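Local coordinates for protein 11S globulin (Wrightia tinctoria, PDB 5WXU) that probably serves as a seed storage protein, holding a nutrient reserve as a hexamer, and binds the plant hormone auxin, at residues 298-303 against 402-407; 363-368 against 386-391; 436-441 against 446-451. One frame throughout, in Å; residues are numbered along the deposited sequence. Where two conformers were deposited one is given.

Contact 1. Residues 298-303 against 402-407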
ATOM      1  N   ASN B 298     -26.166   5.114  -6.400  1.00 19.08           N
ATOM      2  CA  ASN B 298     -27.577   4.713  -6.353  1.00 18.76           C
ATOM      3  C   ASN B 298     -27.714   3.209  -6.499  1.00 21.81           C
ATOM      4  O   ASN B 298     -27.127   2.587  -7.390  1.00 26.43           O
ATOM      5  CB  ASN B 298     -28.383   5.477  -7.422  1.00 19.45           C
ATOM      6  CG  ASN B 298     -29.846   5.368  -7.191  1.00 24.56           C
ATOM      7  OD1 ASN B 298     -30.436   4.331  -7.466  1.00 23.02           O
ATOM      8  ND2 ASN B 298     -30.449   6.443  -6.696  1.00 25.60           N
ATOM      9  N   LEU B 299     -28.461   2.597  -5.582  1.00 18.60           N
ATOM     10  CA  LEU B 299     -28.591   1.134  -5.552  1.00 18.97           C
ATOM     11  C   LEU B 299     -29.985   0.691  -6.045  1.00 19.30           C
ATOM     12  O   LEU B 299     -30.231  -0.498  -5.985  1.00 20.44           O
ATOM     13  CB  LEU B 299     -28.380   0.638  -4.176  1.00 19.98           C
ATOM     14  CG  LEU B 299     -27.012   0.881  -3.600  1.00 21.16           C
ATOM     15  CD1 LEU B 299     -26.877   0.158  -2.291  1.00 22.30           C
ATOM     16  CD2 LEU B 299     -25.902   0.431  -4.607  1.00 22.87           C
ATOM     17  N   LEU B 300     -30.824   1.641  -6.475  1.00 20.56           N
ATOM     18  CA  LEU B 300     -32.241   1.312  -6.656  1.00 24.52           C
ATOM     19  C   LEU B 300     -32.598   0.643  -7.939  1.00 28.14           C
ATOM     20  O   LEU B 300     -33.569  -0.168  -7.961  1.00 31.59           O
ATOM     21  CB  LEU B 300     -33.110   2.569  -6.529  1.00 27.50           C
ATOM     22  CG  LEU B 300     -34.602   2.365  -6.548  1.00 31.43           C
ATOM     23  CD1 LEU B 300     -35.055   1.223  -5.661  1.00 29.75           C
ATOM     24  CD2 LEU B 300     -35.192   3.674  -6.088  1.00 32.45           C
ATOM     25  N   ASN B 301     -31.898   0.988  -9.018  1.00 27.12           N
ATOM     26  CA  ASN B 301     -32.165   0.352 -10.311  0.68 31.87           C
ATOM     27  C   ASN B 301     -31.939  -1.156 -10.295  1.00 36.83           C
ATOM     28  O   ASN B 301     -30.851  -1.640  -9.934  1.00 35.19           O
ATOM     29  CB  ASN B 301     -31.289   0.897 -11.466  0.68 34.14           C
ATOM     30  CG  ASN B 301     -31.903   0.617 -12.858  0.68 30.40           C
ATOM     31  OD1 ASN B 301     -32.379  -0.489 -13.194  0.68 29.75           O
ATOM     32  ND2 ASN B 301     -31.852   1.616 -13.684  0.68 33.66           N
ATOM     33  N   PRO B 302     -32.981  -1.951 -10.721  1.00 38.28           N
ATOM     34  CA  PRO B 302     -32.714  -3.432 -10.741  1.00 37.59           C
ATOM     35  C   PRO B 302     -31.550  -3.815 -11.667  1.00 38.70           C
ATOM     36  O   PRO B 302     -30.956  -4.883 -11.498  1.00 39.26           O
ATOM     37  CB  PRO B 302     -34.031  -4.023 -11.315  1.00 41.96           C
ATOM     38  CG  PRO B 302     -35.073  -2.956 -11.152  1.00 45.86           C
ATOM     39  CD  PRO B 302     -34.346  -1.627 -11.187  1.00 43.01           C
ATOM     40  N   GLU B 303     -31.290  -2.988 -12.680  1.00 36.24           N
ATOM     41  CA  GLU B 303     -30.124  -3.168 -13.554  1.00 41.53           C
ATOM     42  C   GLU B 303     -28.734  -3.027 -12.868  1.00 34.96           C
ATOM     43  O   GLU B 303     -27.722  -3.383 -13.465  1.00 36.95           O
ATOM     44  CB  GLU B 303     -30.273  -2.248 -14.789  1.00 50.40           C
ATOM     45  CG  GLU B 303     -31.438  -2.771 -15.684  1.00 55.65           C
ATOM     46  CD  GLU B 303     -31.789  -1.939 -16.917  1.00 61.85           C
ATOM     47  OE1 GLU B 303     -31.327  -0.786 -17.042  1.00 68.59           O
ATOM     48  OE2 GLU B 303     -32.563  -2.456 -17.763  1.00 67.53           O
ATOM     49  N   GLY B 402     -43.569  -8.888  -0.802  1.00 23.15           N
ATOM     50  CA  GLY B 402     -42.156  -8.676  -1.150  1.00 23.38           C
ATOM     51  C   GLY B 402     -41.511  -8.053   0.049  1.00 22.47           C
ATOM     52  O   GLY B 402     -42.144  -7.833   1.089  1.00 19.27           O
ATOM     53  N   LEU B 403     -40.234  -7.711  -0.091  1.00 20.94           N
ATOM     54  CA  LEU B 403     -39.450  -7.192   0.999  1.00 19.82           C
ATOM     55  C   LEU B 403     -38.270  -6.442   0.360  1.00 21.12           C
ATOM     56  O   LEU B 403     -37.607  -6.980  -0.495  1.00 22.30           O
ATOM     57  CB  LEU B 403     -38.940  -8.299   1.962  1.00 22.18           C
ATOM     58  CG  LEU B 403     -37.957  -7.770   3.049  1.00 19.98           C
ATOM     59  CD1 LEU B 403     -38.709  -6.830   3.983  1.00 20.60           C
ATOM     60  CD2 LEU B 403     -37.435  -8.938   3.799  1.00 21.62           C
ATOM     61  N   GLU B 404     -38.093  -5.188   0.714  1.00 20.71           N
ATOM     62  CA  GLU B 404     -36.934  -4.390   0.291  1.00 21.56           C
ATOM     63  C   GLU B 404     -36.222  -3.925   1.568  1.00 22.62           C
ATOM     64  O   GLU B 404     -36.834  -3.408   2.511  1.00 20.23           O
ATOM     65  CB  GLU B 404     -37.280  -3.173  -0.539  1.00 23.80           C
ATOM     66  CG  GLU B 404     -35.995  -2.465  -1.076  1.00 23.74           C
ATOM     67  CD  GLU B 404     -36.344  -1.194  -1.776  1.00 24.82           C
ATOM     68  OE1 GLU B 404     -37.090  -0.409  -1.189  1.00 28.93           O
ATOM     69  OE2 GLU B 404     -36.015  -1.016  -2.968  1.00 24.62           O
ATOM     70  N   LEU B 405     -34.899  -4.113   1.595  1.00 20.71           N
ATOM     71  CA  LEU B 405     -34.057  -3.712   2.708  1.00 19.90           C
ATOM     72  C   LEU B 405     -32.826  -2.985   2.134  1.00 18.63           C
ATOM     73  O   LEU B 405     -32.315  -3.348   1.070  1.00 19.83           O
ATOM     74  CB  LEU B 405     -33.464  -4.998   3.373  1.00 24.31           C
ATOM     75  CG  LEU B 405     -34.217  -6.198   3.860  1.00 26.88           C
ATOM     76  CD1 LEU B 405     -33.262  -7.215   4.441  1.00 32.80           C
ATOM     77  CD2 LEU B 405     -35.208  -5.774   4.957  1.00 25.76           C
ATOM     78  N   TYR B 406     -32.326  -2.031   2.888  1.00 17.18           N
ATOM     79  CA  TYR B 406     -30.970  -1.463   2.756  1.00 18.97           C
ATOM     80  C   TYR B 406     -30.183  -1.826   4.024  1.00 19.39           C
ATOM     81  O   TYR B 406     -30.687  -1.675   5.146  1.00 20.79           O
ATOM     82  CB  TYR B 406     -30.960   0.018   2.589  1.00 18.68           C
ATOM     83  CG  TYR B 406     -31.526   0.539   1.292  1.00 19.39           C
ATOM     84  CD1 TYR B 406     -32.941   0.618   1.057  1.00 20.41           C
ATOM     85  CD2 TYR B 406     -30.690   0.989   0.271  1.00 17.09           C
ATOM     86  CE1 TYR B 406     -33.421   1.093  -0.124  1.00 22.67           C
ATOM     87  CE2 TYR B 406     -31.205   1.490  -0.911  1.00 20.28           C
ATOM     88  CZ  TYR B 406     -32.563   1.553  -1.096  1.00 21.66           C
ATOM     89  OH  TYR B 406     -33.097   2.048  -2.245  1.00 23.47           O
ATOM     90  N   THR B 407     -28.952  -2.287   3.837  1.00 18.00           N
ATOM     91  CA  THR B 407     -28.098  -2.751   4.926  1.00 17.38           C
ATOM     92  C   THR B 407     -26.789  -2.053   4.879  1.00 15.93           C
ATOM     93  O   THR B 407     -26.261  -1.820   3.804  1.00 17.69           O
ATOM     94  CB  THR B 407     -27.908  -4.247   4.850  1.00 18.92           C
ATOM     95  OG1 THR B 407     -29.215  -4.865   4.921  1.00 23.21           O
ATOM     96  CG2 THR B 407     -27.141  -4.755   5.925  1.00 20.13           C
TER
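Leu300 and Leu299 bring the apolar part of the 298-303 loop against Tyr406 and Glu404 of strand 402-407, an example of a connecting segment packed onto a neighbouring sheet. Leu300 can be followed outward. Its CB lies 4.3 Å from Tyr406 OH, at the far end of the phenol. CG stands anti to the backbone N (chi1 -174°), which sends the branch away from the Asn298 turn and along the row of strand side chains. From there CD1 does most of the touching: it is 3.6 Å from Glu404 OE2 and 4.0 Å from Tyr406 OH, lying near both the carboxylate and the phenol oxygen. Leu300 runs almost square to the glutamate, whose extended chain brings the carboxylate up to the methyl. Leu299 adds a looser contact, its CB 4.4 Å from Tyr406 CE2, meeting the ring at an oblique angle.

The loop holds two Asx turns. In the first, Asn298 OD1 takes the Leu300 N-H at 2.9 Å, with a fairly straight N-H···O angle of 158° although the donor stands above the carbonyl plane; in the second, Asn301 OD1 accepts from Glu303 N. The amide ND2 of Asn298 turns to Asp158 and Gln156.

Between the segments the polar link is indirect. Arg335 of strand 332-338 bonds Leu299 O through NE and forms a salt bridge to Glu404 OE2 through NH1, while Arg360 meets the same oxygen and Thr359 OG1 bonds OE1. The carboxylate is thus gripped on both oxygens, and its buried negative charge is probably stabilised by the two arginines. Arginine therefore provides the polar bridge from the linker to the C-terminal cupin sheet, whereas the direct touch is a leucine methyl lying by two oxygens without bonding to them, plus one loose apolar contact at the tyrosine ring.

Contact 2. Residues 363-368 against 386-391; sequences GRLQVG and FIIPQN
Leu365 has its CG anti to the backbone N, while Phe386 has its CG between the backbone N and the carbonyl carbon (chi1 58°); together these torsions drive the two side chains at each other from opposite directions. The meeting is a CH-pi contact. Leu365 CD2 sits over one face of the phenyl ring, 4.0 Å from its centroid and 26° off the ring normal, displaced toward the rim so that Phe386 CD1 is its nearest atom at 3.6 Å. The other branch, CD1, reaches Ile388 CD1 at 4.3 Å, and that isoleucine methyl lies at the edge of the same ring, in its plane. Leucine on a face and isoleucine at the rim therefore border the ring on two aspects. Farther along, Val367 CG2 approaches Ile388 CG1 at 4.4 Å.

The strand segments 363-368 and 386-388 belong to different sheets. Their axes pass 9.5 Å apart at 34°, the facing-sheet arrangement of a cupin barrel. Phe386 also leans on Ser356 and Val358 of the adjoining strand, while Arg364 and Gln366 turn to Asp230 of the third subunit. Every group in the direct contact is hydrocarbon, so the two sheets are held together here by shape and exclusion of water rather than by directed bonds.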
ATOM      1  N   GLY B 363     -41.481  -9.380   6.010  1.00 21.98           N
ATOM      2  CA  GLY B 363     -41.037 -10.772   5.952  1.00 23.60           C
ATOM      3  C   GLY B 363     -40.771 -11.374   7.303  1.00 24.09           C
ATOM      4  O   GLY B 363     -41.043 -10.769   8.315  1.00 25.51           O
ATOM      5  N   ARG B 364     -40.236 -12.594   7.313  1.00 21.68           N
ATOM      6  CA  ARG B 364     -39.831 -13.282   8.488  1.00 23.70           C
ATOM      7  C   ARG B 364     -38.291 -13.285   8.537  1.00 24.03           C
ATOM      8  O   ARG B 364     -37.658 -13.571   7.563  1.00 24.26           O
ATOM      9  CB  ARG B 364     -40.258 -14.753   8.413  1.00 25.70           C
ATOM     10  CG  ARG B 364     -39.966 -15.589   9.626  1.00 21.80           C
ATOM     11  CD  ARG B 364     -40.470 -17.029   9.469  1.00 23.94           C
ATOM     12  NE  ARG B 364     -40.086 -17.894  10.568  1.00 26.20           N
ATOM     13  CZ  ARG B 364     -40.317 -19.200  10.643  1.00 26.11           C
ATOM     14  NH1 ARG B 364     -40.932 -19.853   9.656  1.00 25.96           N
ATOM     15  NH2 ARG B 364     -39.906 -19.856  11.691  1.00 26.24           N
ATOM     16  N   LEU B 365     -37.766 -12.965   9.695  1.00 22.49           N
ATOM     17  CA  LEU B 365     -36.355 -13.030  10.044  1.00 21.56           C
ATOM     18  C   LEU B 365     -36.158 -14.025  11.207  1.00 22.46           C
ATOM     19  O   LEU B 365     -36.787 -13.954  12.237  1.00 22.98           O
ATOM     20  CB  LEU B 365     -35.847 -11.616  10.410  1.00 22.96           C
ATOM     21  CG  LEU B 365     -34.427 -11.571  11.006  1.00 26.12           C
ATOM     22  CD1 LEU B 365     -33.392 -11.815   9.923  1.00 25.92           C
ATOM     23  CD2 LEU B 365     -34.241 -10.212  11.666  1.00 26.74           C
ATOM     24  N   GLN B 366     -35.250 -14.952  11.031  1.00 19.55           N
ATOM     25  CA  GLN B 366     -34.733 -15.737  12.135  1.00 20.46           C
ATOM     26  C   GLN B 366     -33.238 -15.513  12.317  1.00 21.64           C
ATOM     27  O   GLN B 366     -32.483 -15.453  11.333  1.00 20.91           O
ATOM     28  CB  GLN B 366     -35.039 -17.194  11.967  1.00 21.96           C
ATOM     29  CG  GLN B 366     -34.543 -18.016  13.124  1.00 22.57           C
ATOM     30  CD  GLN B 366     -35.166 -19.361  13.228  1.00 24.57           C
ATOM     31  OE1 GLN B 366     -35.301 -20.081  12.228  1.00 25.50           O
ATOM     32  NE2 GLN B 366     -35.516 -19.746  14.473  1.00 22.77           N
ATOM     33  N   VAL B 367     -32.862 -15.321  13.569  1.00 19.96           N
ATOM     34  CA  VAL B 367     -31.465 -15.121  13.934  1.00 21.42           C
ATOM     35  C   VAL B 367     -31.072 -16.129  15.000  1.00 22.80           C
ATOM     36  O   VAL B 367     -31.828 -16.327  15.987  1.00 24.08           O
ATOM     37  CB  VAL B 367     -31.233 -13.759  14.508  1.00 20.72           C
ATOM     38  CG1 VAL B 367     -29.736 -13.517  14.741  1.00 21.35           C
ATOM     39  CG2 VAL B 367     -31.794 -12.701  13.597  1.00 20.61           C
ATOM     40  N   GLY B 368     -29.923 -16.754  14.787  1.00 20.92           N
ATOM     41  CA  GLY B 368     -29.256 -17.686  15.723  1.00 20.48           C
ATOM     42  C   GLY B 368     -27.896 -17.128  16.246  1.00 23.05           C
ATOM     43  O   GLY B 368     -27.107 -16.548  15.473  1.00 24.85           O
ATOM     44  N   PHE B 386     -33.005  -3.413  12.019  1.00 19.23           N
ATOM     45  CA  PHE B 386     -32.548  -4.644  12.735  1.00 20.80           C
ATOM     46  C   PHE B 386     -31.058  -4.866  12.597  1.00 20.87           C
ATOM     47  O   PHE B 386     -30.467  -4.564  11.498  1.00 21.31           O
ATOM     48  CB  PHE B 386     -33.341  -5.951  12.422  1.00 21.07           C
ATOM     49  CG  PHE B 386     -33.386  -6.383  10.998  1.00 20.75           C
ATOM     50  CD1 PHE B 386     -32.454  -7.289  10.515  1.00 22.49           C
ATOM     51  CD2 PHE B 386     -34.388  -5.973  10.137  1.00 23.75           C
ATOM     52  CE1 PHE B 386     -32.481  -7.745   9.221  1.00 22.81           C
ATOM     53  CE2 PHE B 386     -34.405  -6.397   8.827  1.00 23.67           C
ATOM     54  CZ  PHE B 386     -33.469  -7.337   8.372  1.00 24.50           C
ATOM     55  N   ILE B 387     -30.464  -5.270  13.716  1.00 20.67           N
ATOM     56  CA  ILE B 387     -29.012  -5.451  13.831  1.00 20.78           C
ATOM     57  C   ILE B 387     -28.731  -6.942  13.925  1.00 20.07           C
ATOM     58  O   ILE B 387     -29.336  -7.617  14.714  1.00 19.47           O
ATOM     59  CB  ILE B 387     -28.431  -4.705  15.062  1.00 22.57           C
ATOM     60  CG1 ILE B 387     -28.333  -3.201  14.848  1.00 24.40           C
ATOM     61  CG2 ILE B 387     -26.990  -5.116  15.311  1.00 24.39           C
ATOM     62  CD1 ILE B 387     -29.482  -2.543  14.294  1.00 27.95           C
ATOM     63  N   ILE B 388     -27.861  -7.462  13.065  1.00 18.07           N
ATOM     64  CA  ILE B 388     -27.355  -8.802  13.130  1.00 19.15           C
ATOM     65  C   ILE B 388     -25.839  -8.723  13.405  1.00 19.61           C
ATOM     66  O   ILE B 388     -25.091  -8.350  12.482  1.00 21.18           O
ATOM     67  CB  ILE B 388     -27.623  -9.625  11.898  1.00 20.52           C
ATOM     68  CG1 ILE B 388     -29.125  -9.721  11.662  1.00 22.84           C
ATOM     69  CG2 ILE B 388     -27.140 -11.031  12.125  1.00 20.46           C
ATOM     70  CD1 ILE B 388     -29.501 -10.020  10.288  1.00 24.05           C
ATOM     71  N   PRO B 389     -25.419  -9.017  14.618  1.00 20.41           N
ATOM     72  CA  PRO B 389     -23.931  -9.001  14.883  1.00 19.08           C
ATOM     73  C   PRO B 389     -23.168 -10.023  14.069  1.00 19.49           C
ATOM     74  O   PRO B 389     -23.701 -11.061  13.654  1.00 18.20           O
ATOM     75  CB  PRO B 389     -23.811  -9.351  16.383  1.00 20.92           C
ATOM     76  CG  PRO B 389     -25.207  -9.012  16.959  1.00 21.67           C
ATOM     77  CD  PRO B 389     -26.148  -9.406  15.843  1.00 21.87           C
ATOM     78  N   GLN B 390     -21.901  -9.690  13.803  1.00 17.28           N
ATOM     79  CA  GLN B 390     -20.892 -10.597  13.278  1.00 16.05           C
ATOM     80  C   GLN B 390     -21.036 -12.030  13.770  1.00 17.55           C
ATOM     81  O   GLN B 390     -21.249 -12.241  14.972  1.00 18.62           O
ATOM     82  CB  GLN B 390     -19.543 -10.060  13.686  1.00 16.51           C
ATOM     83  CG  GLN B 390     -18.368 -10.941  13.299  1.00 16.29           C
ATOM     84  CD  GLN B 390     -17.002 -10.411  13.799  1.00 18.93           C
ATOM     85  OE1 GLN B 390     -16.885  -9.473  14.588  1.00 19.30           O
ATOM     86  NE2 GLN B 390     -15.929 -11.041  13.294  1.00 20.32           N
ATOM     87  N   ASN B 391     -21.121 -12.931  12.806  1.00 16.23           N
ATOM     88  CA  ASN B 391     -21.100 -14.352  12.979  1.00 17.62           C
ATOM     89  C   ASN B 391     -22.448 -14.908  13.454  1.00 16.84           C
ATOM     90  O   ASN B 391     -22.558 -16.132  13.527  1.00 16.43           O
ATOM     91  CB  ASN B 391     -19.994 -14.861  13.934  1.00 18.71           C
ATOM     92  CG  ASN B 391     -18.603 -14.812  13.339  1.00 20.60           C
ATOM     93  OD1 ASN B 391     -18.388 -14.543  12.112  1.00 22.20           O
ATOM     94  ND2 ASN B 391     -17.622 -15.095  14.175  1.00 20.60           N
TER

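Contact 3. Residues 436-441 against 446-451; sequences NVFQLT and RSLKYN
Phe438 and Leu448 cross at about a right angle and form the chief pair of the contact between 436-441 and 446-451. The phenylalanine has its CG anti to the carbonyl carbon (chi1 -59°), which throws the ring off the last turn of helix 431-438. Leu448, its CG anti to the backbone N, reaches out from the later helix so that a single methyl, CD2, does the touching. That methyl lies 3.9 Å from Phe438 CE2 and 4.1 Å from CD2 of the same ring, approaching obliquely. The Leu448 methyl serves a second partner too: Leu440 CD1 stands 4.4 Å away. The phenyl ring and the Leu440 methyl thus share one leucine methyl, where two successive helices meet at a short turn.

The turn between them is consistent with this meeting. Gln439 leaves the helix with positive phi (57°), and Leu440 follows in extended form with its side chain directed to the later helix. Thr441 then opens that helix as N-cap: its OG1 caps a backbone N, and its own N-H is received by Glu444 OE1, as in a capping box.

Around the pair, Trp434 of the first helix sets its ring nearly parallel to that of Phe438, and Leu248 of the third subunit packs on Phe438 as well. Leu448 also touches Ile426, near but not part of the site of Arg427, which binds auxin in a crystal structure of this protein, though not in this chain. The corner formed by helices 431-438 and 442-450 therefore lies against helix 425-428 at the subunit interface.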
ATOM      1  N   ASN B 436     -20.732 -38.169   8.560  1.00 22.31           N
ATOM      2  CA  ASN B 436     -20.370 -38.483   9.914  1.00 21.66           C
ATOM      3  C   ASN B 436     -20.849 -37.531  10.985  1.00 22.99           C
ATOM      4  O   ASN B 436     -21.282 -37.954  12.086  1.00 23.82           O
ATOM      5  CB  ASN B 436     -18.874 -38.710  10.015  1.00 23.51           C
ATOM      6  CG  ASN B 436     -18.461 -40.018   9.412  1.00 24.76           C
ATOM      7  OD1 ASN B 436     -18.501 -41.076  10.103  1.00 25.30           O
ATOM      8  ND2 ASN B 436     -18.048 -40.000   8.135  1.00 25.93           N
ATOM      9  N   VAL B 437     -20.788 -36.227  10.717  1.00 21.17           N
ATOM     10  CA  VAL B 437     -21.245 -35.302  11.715  1.00 23.44           C
ATOM     11  C   VAL B 437     -22.747 -35.326  11.936  1.00 22.63           C
ATOM     12  O   VAL B 437     -23.236 -35.231  13.074  1.00 22.81           O
ATOM     13  CB  VAL B 437     -20.790 -33.847  11.324  1.00 23.82           C
ATOM     14  CG1 VAL B 437     -21.445 -32.844  12.213  1.00 24.75           C
ATOM     15  CG2 VAL B 437     -19.275 -33.771  11.377  1.00 25.79           C
ATOM     16  N   PHE B 438     -23.494 -35.370  10.841  1.00 20.26           N
ATOM     17  CA  PHE B 438     -24.947 -35.239  10.872  1.00 21.36           C
ATOM     18  C   PHE B 438     -25.664 -36.600  10.900  1.00 22.72           C
ATOM     19  O   PHE B 438     -26.866 -36.612  11.130  1.00 24.64           O
ATOM     20  CB  PHE B 438     -25.505 -34.498   9.652  1.00 22.09           C
ATOM     21  CG  PHE B 438     -24.961 -33.073   9.468  1.00 18.45           C
ATOM     22  CD1 PHE B 438     -24.667 -32.280  10.562  1.00 22.78           C
ATOM     23  CD2 PHE B 438     -24.799 -32.576   8.175  1.00 20.82           C
ATOM     24  CE1 PHE B 438     -24.185 -30.949  10.341  1.00 23.42           C
ATOM     25  CE2 PHE B 438     -24.323 -31.293   7.953  1.00 20.95           C
ATOM     26  CZ  PHE B 438     -24.022 -30.488   9.022  1.00 22.11           C
ATOM     27  N   GLN B 439     -24.918 -37.687  10.775  1.00 24.08           N
ATOM     28  CA  GLN B 439     -25.480 -39.032  10.705  1.00 27.63           C
ATOM     29  C   GLN B 439     -26.485 -39.190   9.560  1.00 26.19           C
ATOM     30  O   GLN B 439     -27.637 -39.653   9.720  1.00 27.52           O
ATOM     31  CB  GLN B 439     -25.994 -39.396  12.109  1.00 28.60           C
ATOM     32  CG  GLN B 439     -24.816 -39.475  13.090  1.00 29.53           C
ATOM     33  CD  GLN B 439     -25.175 -40.081  14.405  1.00 34.10           C
ATOM     34  OE1 GLN B 439     -26.137 -39.644  15.054  1.00 42.64           O
ATOM     35  NE2 GLN B 439     -24.428 -41.099  14.803  1.00 35.47           N
ATOM     36  N   LEU B 440     -26.027 -38.766   8.395  1.00 25.98           N
ATOM     37  CA  LEU B 440     -26.771 -38.866   7.165  1.00 23.95           C
ATOM     38  C   LEU B 440     -26.205 -39.991   6.329  1.00 24.21           C
ATOM     39  O   LEU B 440     -25.024 -40.391   6.424  1.00 25.35           O
ATOM     40  CB  LEU B 440     -26.636 -37.571   6.334  1.00 26.08           C
ATOM     41  CG  LEU B 440     -27.123 -36.279   6.973  1.00 26.51           C
ATOM     42  CD1 LEU B 440     -26.925 -35.051   6.061  1.00 28.55           C
ATOM     43  CD2 LEU B 440     -28.567 -36.374   7.334  1.00 26.01           C
ATOM     44  N   THR B 441     -27.065 -40.488   5.432  1.00 23.09           N
ATOM     45  CA  THR B 441     -26.619 -41.322   4.391  1.00 24.55           C
ATOM     46  C   THR B 441     -26.021 -40.454   3.327  1.00 27.74           C
ATOM     47  O   THR B 441     -26.285 -39.197   3.242  1.00 25.06           O
ATOM     48  CB  THR B 441     -27.829 -42.172   3.797  1.00 26.29           C
ATOM     49  OG1 THR B 441     -28.810 -41.268   3.291  1.00 23.98           O
ATOM     50  CG2 THR B 441     -28.474 -43.028   4.878  1.00 27.06           C
ATOM     51  N   ARG B 446     -25.829 -35.666  -0.159  1.00 22.38           N
ATOM     52  CA  ARG B 446     -25.846 -35.054  -1.503  1.00 27.04           C
ATOM     53  C   ARG B 446     -26.970 -34.077  -1.676  1.00 24.74           C
ATOM     54  O   ARG B 446     -26.769 -33.007  -2.229  1.00 24.39           O
ATOM     55  CB  ARG B 446     -25.948 -36.096  -2.607  1.00 27.43           C
ATOM     56  CG  ARG B 446     -24.678 -36.746  -2.874  1.00 28.88           C
ATOM     57  CD  ARG B 446     -24.824 -37.748  -4.019  1.00 33.08           C
ATOM     58  NE  ARG B 446     -23.685 -38.618  -3.824  1.00 37.63           N
ATOM     59  CZ  ARG B 446     -22.451 -38.337  -4.242  1.00 38.71           C
ATOM     60  NH1 ARG B 446     -22.204 -37.247  -4.979  1.00 41.88           N
ATOM     61  NH2 ARG B 446     -21.461 -39.183  -3.956  1.00 35.14           N
ATOM     62  N   SER B 447     -28.191 -34.464  -1.265  1.00 24.32           N
ATOM     63  CA  SER B 447     -29.310 -33.582  -1.358  1.00 21.94           C
ATOM     64  C   SER B 447     -29.005 -32.301  -0.650  1.00 23.79           C
ATOM     65  O   SER B 447     -29.306 -31.209  -1.150  1.00 27.52           O
ATOM     66  CB  SER B 447     -30.574 -34.210  -0.756  1.00 24.70           C
ATOM     67  OG  SER B 447     -31.007 -35.334  -1.560  1.00 28.01           O
ATOM     68  N   LEU B 448     -28.418 -32.403   0.541  1.00 22.10           N
ATOM     69  CA  LEU B 448     -28.036 -31.178   1.268  1.00 22.89           C
ATOM     70  C   LEU B 448     -27.112 -30.239   0.467  1.00 22.91           C
ATOM     71  O   LEU B 448     -27.337 -29.000   0.370  1.00 24.59           O
ATOM     72  CB  LEU B 448     -27.428 -31.533   2.609  1.00 24.34           C
ATOM     73  CG  LEU B 448     -27.328 -30.415   3.626  1.00 24.27           C
ATOM     74  CD1 LEU B 448     -28.691 -29.899   4.142  1.00 27.36           C
ATOM     75  CD2 LEU B 448     -26.473 -30.868   4.787  1.00 25.00           C
ATOM     76  N   LYS B 449     -26.088 -30.826  -0.142  1.00 25.37           N
ATOM     77  CA  LYS B 449     -25.188 -30.073  -0.999  1.00 21.71           C
ATOM     78  C   LYS B 449     -25.827 -29.410  -2.220  1.00 24.28           C
ATOM     79  O   LYS B 449     -25.575 -28.193  -2.494  1.00 26.61           O
ATOM     80  CB  LYS B 449     -24.021 -30.959  -1.495  1.00 19.88           C
ATOM     81  CG  LYS B 449     -22.865 -30.989  -0.554  1.00 21.45           C
ATOM     82  CD  LYS B 449     -21.628 -31.626  -1.172  1.00 21.17           C
ATOM     83  CE  LYS B 449     -20.456 -31.674  -0.228  1.00 20.03           C
ATOM     84  NZ  LYS B 449     -19.095 -31.653  -0.901  1.00 20.50           N
ATOM     85  N   TYR B 450     -26.667 -30.183  -2.955  1.00 21.80           N
ATOM     86  CA  TYR B 450     -27.079 -29.819  -4.305  1.00 24.06           C
ATOM     87  C   TYR B 450     -28.513 -29.445  -4.607  1.00 24.67           C
ATOM     88  O   TYR B 450     -28.770 -28.993  -5.707  1.00 24.85           O
ATOM     89  CB  TYR B 450     -26.614 -30.917  -5.272  1.00 24.46           C
ATOM     90  CG  TYR B 450     -25.150 -31.235  -5.142  1.00 25.10           C
ATOM     91  CD1 TYR B 450     -24.195 -30.243  -5.351  1.00 25.30           C
ATOM     92  CD2 TYR B 450     -24.684 -32.501  -4.798  1.00 23.50           C
ATOM     93  CE1 TYR B 450     -22.849 -30.511  -5.253  1.00 26.52           C
ATOM     94  CE2 TYR B 450     -23.327 -32.785  -4.665  1.00 26.34           C
ATOM     95  CZ  TYR B 450     -22.397 -31.777  -4.889  1.00 27.57           C
ATOM     96  OH  TYR B 450     -21.064 -31.984  -4.802  1.00 28.09           O
ATOM     97  N   ASN B 451     -29.450 -29.550  -3.662  1.00 22.50           N
ATOM     98  CA  ASN B 451     -30.883 -29.339  -3.970  1.00 24.25           C
ATOM     99  C   ASN B 451     -31.184 -27.896  -4.394  1.00 24.79           C
ATOM    100  O   ASN B 451     -31.989 -27.685  -5.289  1.00 30.13           O
ATOM    101  CB  ASN B 451     -31.837 -29.768  -2.810  1.00 25.77           C
ATOM    102  CG  ASN B 451     -32.185 -31.290  -2.826  1.00 25.66           C
ATOM    103  OD1 ASN B 451     -31.634 -32.030  -3.594  1.00 25.20           O
ATOM    104  ND2 ASN B 451     -33.141 -31.715  -1.990  1.00 23.18           N
TER

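In the fold
All three contacts are largely buried, yet their places differ. Contacts 1 and 2 belong to the C-terminal cupin barrel and touch directly, Leu405 CD1 lying 3.9 Å from Phe386 CZ; both reach the sheet containing strands 402-409 and 385-388, and contact 2 is nested in the chain loop that contact 1 closes. Contact 1 ties a linker to that sheet beside a charged cluster, whereas contact 2 is purely apolar packing between sheets. Contact 3 stands apart, its centre about 25 Å from that of contact 2, in the peripheral helices; like contact 2 it is apolar at heart and borders the third subunit, but it joins helices rather than strands.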